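Local coordinates for protein aspartate aminotransferase (Giardia lamblia, PDB 3MEB) that probably catalyses the reversible transfer of an amino group from L-aspartate to 2-oxoglutarate, using pyridoxal 5'-phosphate and working as a homodimer, at residues V52-G57 with G418-C423; E407-Y412 with V433-H438. One frame throughout, in Å; residues are numbered along the deposited sequence.

Contact 1. Residues V52-G57 with G418-C423; sequences VNLGVG and GRMSMC. With EDO (1,2-ethanediol), chain F; SO4 (sulfate ion), chain C.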
loop_
_atom_site.group_PDB
_atom_site.type_symbol
_atom_site.label_atom_id
_atom_site.label_comp_id
_atom_site.label_asym_id
_atom_site.label_seq_id
_atom_site.Cartn_x
_atom_site.Cartn_y
_atom_site.Cartn_z
ATOM N N VAL A 52 -27.922 -5.283 12.817
ATOM C CA VAL A 52 -27.632 -6.070 11.587
ATOM C C VAL A 52 -26.741 -5.215 10.706
ATOM O O VAL A 52 -27.122 -4.077 10.374
ATOM C CB VAL A 52 -28.910 -6.440 10.788
ATOM C CG1 VAL A 52 -28.541 -7.326 9.577
ATOM C CG2 VAL A 52 -30.002 -7.155 11.698
ATOM N N ASN A 53 -25.583 -5.749 10.301
ATOM C CA ASN A 53 -24.666 -5.005 9.431
ATOM C C ASN A 53 -24.865 -5.380 7.977
ATOM O O ASN A 53 -24.483 -6.461 7.579
ATOM C CB ASN A 53 -23.202 -5.276 9.813
ATOM C CG ASN A 53 -22.211 -4.397 9.036
ATOM O OD1 ASN A 53 -22.602 -3.560 8.198
ATOM N ND2 ASN A 53 -20.898 -4.567 9.341
ATOM N N LEU A 54 -25.456 -4.497 7.169
ATOM C CA LEU A 54 -25.730 -4.848 5.752
ATOM C C LEU A 54 -25.034 -3.808 4.864
ATOM O O LEU A 54 -25.563 -3.406 3.843
ATOM C CB LEU A 54 -27.247 -4.854 5.480
ATOM C CG LEU A 54 -28.077 -5.766 6.372
ATOM C CD1 LEU A 54 -29.603 -5.580 6.099
ATOM C CD2 LEU A 54 -27.650 -7.211 6.109
ATOM N N GLY A 55 -23.849 -3.393 5.291
ATOM C CA GLY A 55 -23.133 -2.254 4.720
ATOM C C GLY A 55 -22.043 -2.694 3.767
ATOM O O GLY A 55 -22.323 -3.027 2.609
ATOM N N VAL A 56 -20.817 -2.696 4.258
ATOM C CA VAL A 56 -19.639 -3.155 3.533
ATOM C C VAL A 56 -19.860 -4.582 2.979
ATOM O O VAL A 56 -20.410 -5.456 3.665
ATOM C CB VAL A 56 -18.374 -3.130 4.461
ATOM C CG1 VAL A 56 -17.144 -3.737 3.766
ATOM C CG2 VAL A 56 -18.073 -1.694 4.931
ATOM N N GLY A 57 -19.469 -4.795 1.732
ATOM C CA GLY A 57 -19.566 -6.111 1.149
ATOM C C GLY A 57 -18.443 -6.984 1.667
ATOM O O GLY A 57 -17.372 -7.042 1.079
ATOM N N GLY A 418 -29.929 2.534 -1.252
ATOM C CA GLY A 418 -30.209 1.518 -0.270
ATOM C C GLY A 418 -29.514 0.204 -0.596
ATOM O O GLY A 418 -30.121 -0.863 -0.473
ATOM N N ARG A 419 -28.260 0.278 -1.021
ATOM C CA ARG A 419 -27.471 -0.905 -1.299
ATOM C C ARG A 419 -27.399 -1.769 -0.032
ATOM O O ARG A 419 -27.070 -1.275 1.041
ATOM C CB ARG A 419 -26.069 -0.529 -1.783
ATOM C CG ARG A 419 -25.315 -1.707 -2.373
ATOM C CD ARG A 419 -23.836 -1.466 -2.562
ATOM N NE ARG A 419 -23.078 -1.580 -1.322
ATOM C CZ ARG A 419 -21.761 -1.419 -1.218
ATOM N NH1 ARG A 419 -21.007 -1.164 -2.292
ATOM N NH2 ARG A 419 -21.187 -1.505 -0.021
ATOM N N MET A 420 -27.760 -3.035 -0.161
ATOM C CA MET A 420 -27.732 -3.977 0.938
ATOM C C MET A 420 -26.765 -5.135 0.669
ATOM O O MET A 420 -26.851 -5.787 -0.389
ATOM C CB MET A 420 -29.141 -4.511 1.183
ATOM C CG MET A 420 -29.266 -5.672 2.191
ATOM S SD MET A 420 -30.878 -6.511 2.141
ATOM C CE MET A 420 -31.880 -5.181 2.835
ATOM N N SER A 421 -25.862 -5.378 1.620
ATOM C CA SER A 421 -24.972 -6.510 1.571
ATOM C C SER A 421 -25.685 -7.707 2.142
ATOM O O SER A 421 -25.892 -7.808 3.313
ATOM C CB SER A 421 -23.699 -6.280 2.352
ATOM O OG SER A 421 -22.935 -7.471 2.321
ATOM N N MET A 422 -25.997 -8.641 1.262
ATOM C CA MET A 422 -26.771 -9.823 1.595
ATOM C C MET A 422 -26.011 -10.730 2.543
ATOM O O MET A 422 -26.629 -11.517 3.257
ATOM C CB MET A 422 -27.099 -10.553 0.286
ATOM C CG MET A 422 -27.902 -9.699 -0.712
ATOM S SD MET A 422 -29.276 -8.829 0.024
ATOM C CE MET A 422 -30.625 -10.014 -0.170
ATOM N N CYS A 423 -24.677 -10.604 2.536
ATOM C CA CYS A 423 -23.745 -11.348 3.405
ATOM C C CYS A 423 -23.982 -11.138 4.896
ATOM O O CYS A 423 -23.647 -11.992 5.719
ATOM C CB CYS A 423 -22.306 -10.852 3.120
ATOM S SG CYS A 423 -21.629 -11.223 1.504
HETATM C C1 EDO F . -20.819 -7.145 6.776
HETATM O O1 EDO F . -20.224 -5.951 6.230
HETATM C C2 EDO F . -21.960 -7.632 5.894
HETATM O O2 EDO F . -21.434 -7.875 4.598
HETATM S S SO4 C . -17.646 -2.324 -0.881
HETATM O O1 SO4 C . -18.298 -1.722 -2.065
HETATM O O2 SO4 C . -18.511 -2.324 0.290
HETATM O O3 SO4 C . -17.236 -3.663 -1.231
HETATM O O4 SO4 C . -16.469 -1.523 -0.627
HETATM O O HOH W 1 -24.515 -2.495 1.031
#
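The guanidinium group of R419 meets the 55-57 loop along its edge. R419 NH2 donates to G55 O (3.2 Å), which is tilted somewhat from the guanidinium plane, while water 1 sits in that plane, accepts from R419 NE and can donate to G55 O, a second route to the same carbonyl. F392 makes a cation-pi contact with the group. A sulfate is gripped by two nitrogens of the arginine: R419 NH1 reaches sulfate O1 (2.8 Å) and R419 NH2 reaches sulfate O2 (2.8 Å), and G57 N adds a nearly straight bond to the same O2 (3.0 Å, 171°). The R419 chain is extended to chi2 and turns at chi3 (78°), which brings the guanidinium round to G55 O.

Behind this cluster the backbone holds the two segments together. S421 N gives L54 O a straight bond (3.0 Å), although the strands run at 116° to each other. An Asx turn, G55 N to N53 OD1, shapes the chain at N53-G55. L54 and M420 lie side by side and point the same way, L54 CD1 to M420 CG 3.9 Å. S421 OG is 2.8 Å from ethanediol O2, and the O1 hydroxyl of the same molecule donates to V56 O.

N213, W155 and K277, all from the cofactor pocket, also bind the sulfate, and N213 OD1 accepts from R419 NH1 as well. Arginine, glycine amide, asparagine, indole N-H and lysine amine thus present donors to one anion, which probably occupies the place where the alpha-carboxylate of the substrate binds in relatives.

Contact 2. Residues E407-Y412 with V433-H438; sequences EKWSIY and VAEAIH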
loop_
_atom_site.group_PDB
_atom_site.type_symbol
_atom_site.label_atom_id
_atom_site.label_comp_id
_atom_site.label_asym_id
_atom_site.label_seq_id
_atom_site.Cartn_x
_atom_site.Cartn_y
_atom_site.Cartn_z
ATOM N N GLU A 407 -31.719 4.181 12.764
ATOM C CA GLU A 407 -32.094 4.793 14.080
ATOM C C GLU A 407 -33.071 3.945 14.885
ATOM O O GLU A 407 -32.922 3.802 16.097
ATOM C CB GLU A 407 -32.773 6.184 13.962
ATOM C CG GLU A 407 -32.161 7.266 13.082
ATOM C CD GLU A 407 -30.758 7.640 13.469
ATOM O OE1 GLU A 407 -30.288 7.174 14.533
ATOM O OE2 GLU A 407 -30.121 8.409 12.702
ATOM N N LYS A 408 -34.115 3.468 14.216
ATOM C CA LYS A 408 -35.186 2.717 14.873
ATOM C C LYS A 408 -34.907 1.215 14.964
ATOM O O LYS A 408 -35.361 0.594 15.911
ATOM C CB LYS A 408 -36.510 2.938 14.149
ATOM N N TRP A 409 -34.190 0.622 13.998
ATOM C CA TRP A 409 -33.987 -0.850 13.989
ATOM C C TRP A 409 -32.528 -1.358 14.068
ATOM O O TRP A 409 -32.276 -2.586 14.066
ATOM C CB TRP A 409 -34.667 -1.442 12.751
ATOM C CG TRP A 409 -36.143 -1.280 12.769
ATOM C CD1 TRP A 409 -36.848 -0.199 12.349
ATOM C CD2 TRP A 409 -37.103 -2.227 13.256
ATOM N NE1 TRP A 409 -38.192 -0.409 12.533
ATOM C CE2 TRP A 409 -38.375 -1.652 13.084
ATOM C CE3 TRP A 409 -37.008 -3.503 13.817
ATOM C CZ2 TRP A 409 -39.554 -2.309 13.464
ATOM C CZ3 TRP A 409 -38.174 -4.160 14.186
ATOM C CH2 TRP A 409 -39.431 -3.555 14.019
ATOM N N SER A 410 -31.578 -0.426 14.136
ATOM C CA SER A 410 -30.142 -0.716 14.121
ATOM C C SER A 410 -29.736 -1.644 12.963
ATOM O O SER A 410 -28.924 -2.538 13.126
ATOM C CB SER A 410 -29.684 -1.261 15.487
ATOM O OG SER A 410 -29.764 -0.265 16.533
ATOM N N ILE A 411 -30.327 -1.406 11.795
ATOM C CA ILE A 411 -29.938 -2.087 10.566
ATOM C C ILE A 411 -29.151 -1.110 9.688
ATOM O O ILE A 411 -29.648 -0.026 9.374
ATOM C CB ILE A 411 -31.183 -2.592 9.827
ATOM C CG1 ILE A 411 -31.927 -3.623 10.688
ATOM C CG2 ILE A 411 -30.806 -3.218 8.515
ATOM C CD1 ILE A 411 -33.277 -4.039 10.121
ATOM N N TYR A 412 -27.927 -1.493 9.300
ATOM C CA TYR A 412 -26.993 -0.599 8.588
ATOM C C TYR A 412 -26.884 -0.943 7.096
ATOM O O TYR A 412 -26.364 -1.992 6.720
ATOM C CB TYR A 412 -25.621 -0.627 9.292
ATOM C CG TYR A 412 -25.707 -0.023 10.673
ATOM C CD1 TYR A 412 -25.522 1.327 10.868
ATOM C CD2 TYR A 412 -26.074 -0.789 11.766
ATOM C CE1 TYR A 412 -25.635 1.895 12.118
ATOM C CE2 TYR A 412 -26.204 -0.235 13.018
ATOM C CZ TYR A 412 -25.981 1.117 13.194
ATOM O OH TYR A 412 -26.125 1.703 14.451
ATOM N N VAL A 433 -35.088 -8.212 9.631
ATOM C CA VAL A 433 -34.802 -7.222 8.577
ATOM C C VAL A 433 -36.053 -6.957 7.758
ATOM O O VAL A 433 -36.365 -5.834 7.456
ATOM C CB VAL A 433 -33.623 -7.668 7.670
ATOM C CG1 VAL A 433 -33.420 -6.698 6.494
ATOM C CG2 VAL A 433 -32.385 -7.781 8.474
ATOM N N ALA A 434 -36.809 -7.999 7.446
ATOM C CA ALA A 434 -38.060 -7.809 6.701
ATOM C C ALA A 434 -39.154 -7.018 7.504
ATOM O O ALA A 434 -39.756 -6.081 6.979
ATOM C CB ALA A 434 -38.576 -9.147 6.222
ATOM N N GLU A 435 -39.377 -7.392 8.764
ATOM C CA GLU A 435 -40.250 -6.603 9.671
ATOM C C GLU A 435 -39.863 -5.129 9.730
ATOM O O GLU A 435 -40.724 -4.250 9.737
ATOM C CB GLU A 435 -40.195 -7.165 11.095
ATOM C CG GLU A 435 -41.120 -6.466 12.042
ATOM C CD GLU A 435 -41.100 -7.072 13.427
ATOM O OE1 GLU A 435 -40.224 -7.920 13.710
ATOM O OE2 GLU A 435 -41.965 -6.691 14.237
ATOM N N ALA A 436 -38.564 -4.860 9.776
ATOM C CA ALA A 436 -38.074 -3.495 9.815
ATOM C C ALA A 436 -38.347 -2.768 8.519
ATOM O O ALA A 436 -38.748 -1.619 8.530
ATOM C CB ALA A 436 -36.556 -3.454 10.150
ATOM N N ILE A 437 -38.108 -3.430 7.396
ATOM C CA ILE A 437 -38.343 -2.824 6.086
ATOM C C ILE A 437 -39.851 -2.532 5.906
ATOM O O ILE A 437 -40.246 -1.477 5.363
ATOM C CB ILE A 437 -37.785 -3.737 4.953
ATOM C CG1 ILE A 437 -36.235 -3.731 5.001
ATOM C CG2 ILE A 437 -38.284 -3.262 3.610
ATOM C CD1 ILE A 437 -35.555 -4.709 4.083
ATOM N N HIS A 438 -40.677 -3.441 6.408
ATOM C CA HIS A 438 -42.124 -3.275 6.326
ATOM C C HIS A 438 -42.580 -2.049 7.103
ATOM O O HIS A 438 -43.389 -1.255 6.620
ATOM C CB HIS A 438 -42.819 -4.536 6.819
ATOM C CG HIS A 438 -44.302 -4.508 6.663
ATOM N ND1 HIS A 438 -44.936 -4.978 5.536
ATOM C CD2 HIS A 438 -45.279 -4.060 7.489
ATOM C CE1 HIS A 438 -46.245 -4.832 5.676
ATOM N NE2 HIS A 438 -46.479 -4.271 6.850
#
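W409 lays one face of its indole over the methyl of A436. CB of A436 stands 3.6 Å from the centroid of the five-membered ring of W409 and 24° off its normal, a CH-pi contact, and its shortest approach to the indole is at W409 CD2, at the ring fusion (3.4 Å). With CG set beside the backbone N (chi1 -65°), the indole is carried out from the end of helix 399-409 along the flank of helix 430-443. Its six-membered end runs on to E435, where W409 CH2 is 3.9 Å from E435 CG; the two side chains cross at about a right angle, and the carboxylate plane is turned 52° from the ring. The indole N-H is also used on helix 430-443: W409 NE1 bonds to D439 OD2, one turn beyond E435. Y432, one turn before A436, packs edge-to-face with the ring and reaches W409 O with its hydroxyl.

This is how the C-terminal helix 430-443 is laid against a helix-to-strand junction in the small domain of a fold type I aminotransferase. Helix 399-409 ends at W409, S410 takes a positive phi, and the chain goes straight into strand 411-413, the partner of strand 52-54 in a two-stranded parallel sheet.

I411, the first residue of that strand, sends its CD1 to the same A436 methyl, roughly at right angles to the indole's approach. The pair is tight, I411 CD1 to A436 CB 3.3 Å, below usual van der Waals contact. I411 CD1 is also 3.9 Å from V433 CA and 4.2 Å from V433 CG2. V52 and L54 of strand 52-54 pack on both I411 and V433.

The centres of the two contacts lie 12 Å apart, and their segments alternate along the chain: 52-57, 407-412, 418-423, 433-438. They meet in the parallel pair of strands 52-54 and 411-413, where Y412 N is 2.9 Å from V52 O and L54 N is 2.7 Å from Y412 O, both probable hydrogen bonds. L54 CD1 also packs on I411 CG2 (3.6 Å), and M420 CE on I437 CD1 (3.9 Å). An N-terminal strand is thereby built into the C-terminal part of the chain. Contact 1 faces the cofactor pocket, whereas contact 2 lies away from it, joining the same small sheet to helix 430-443.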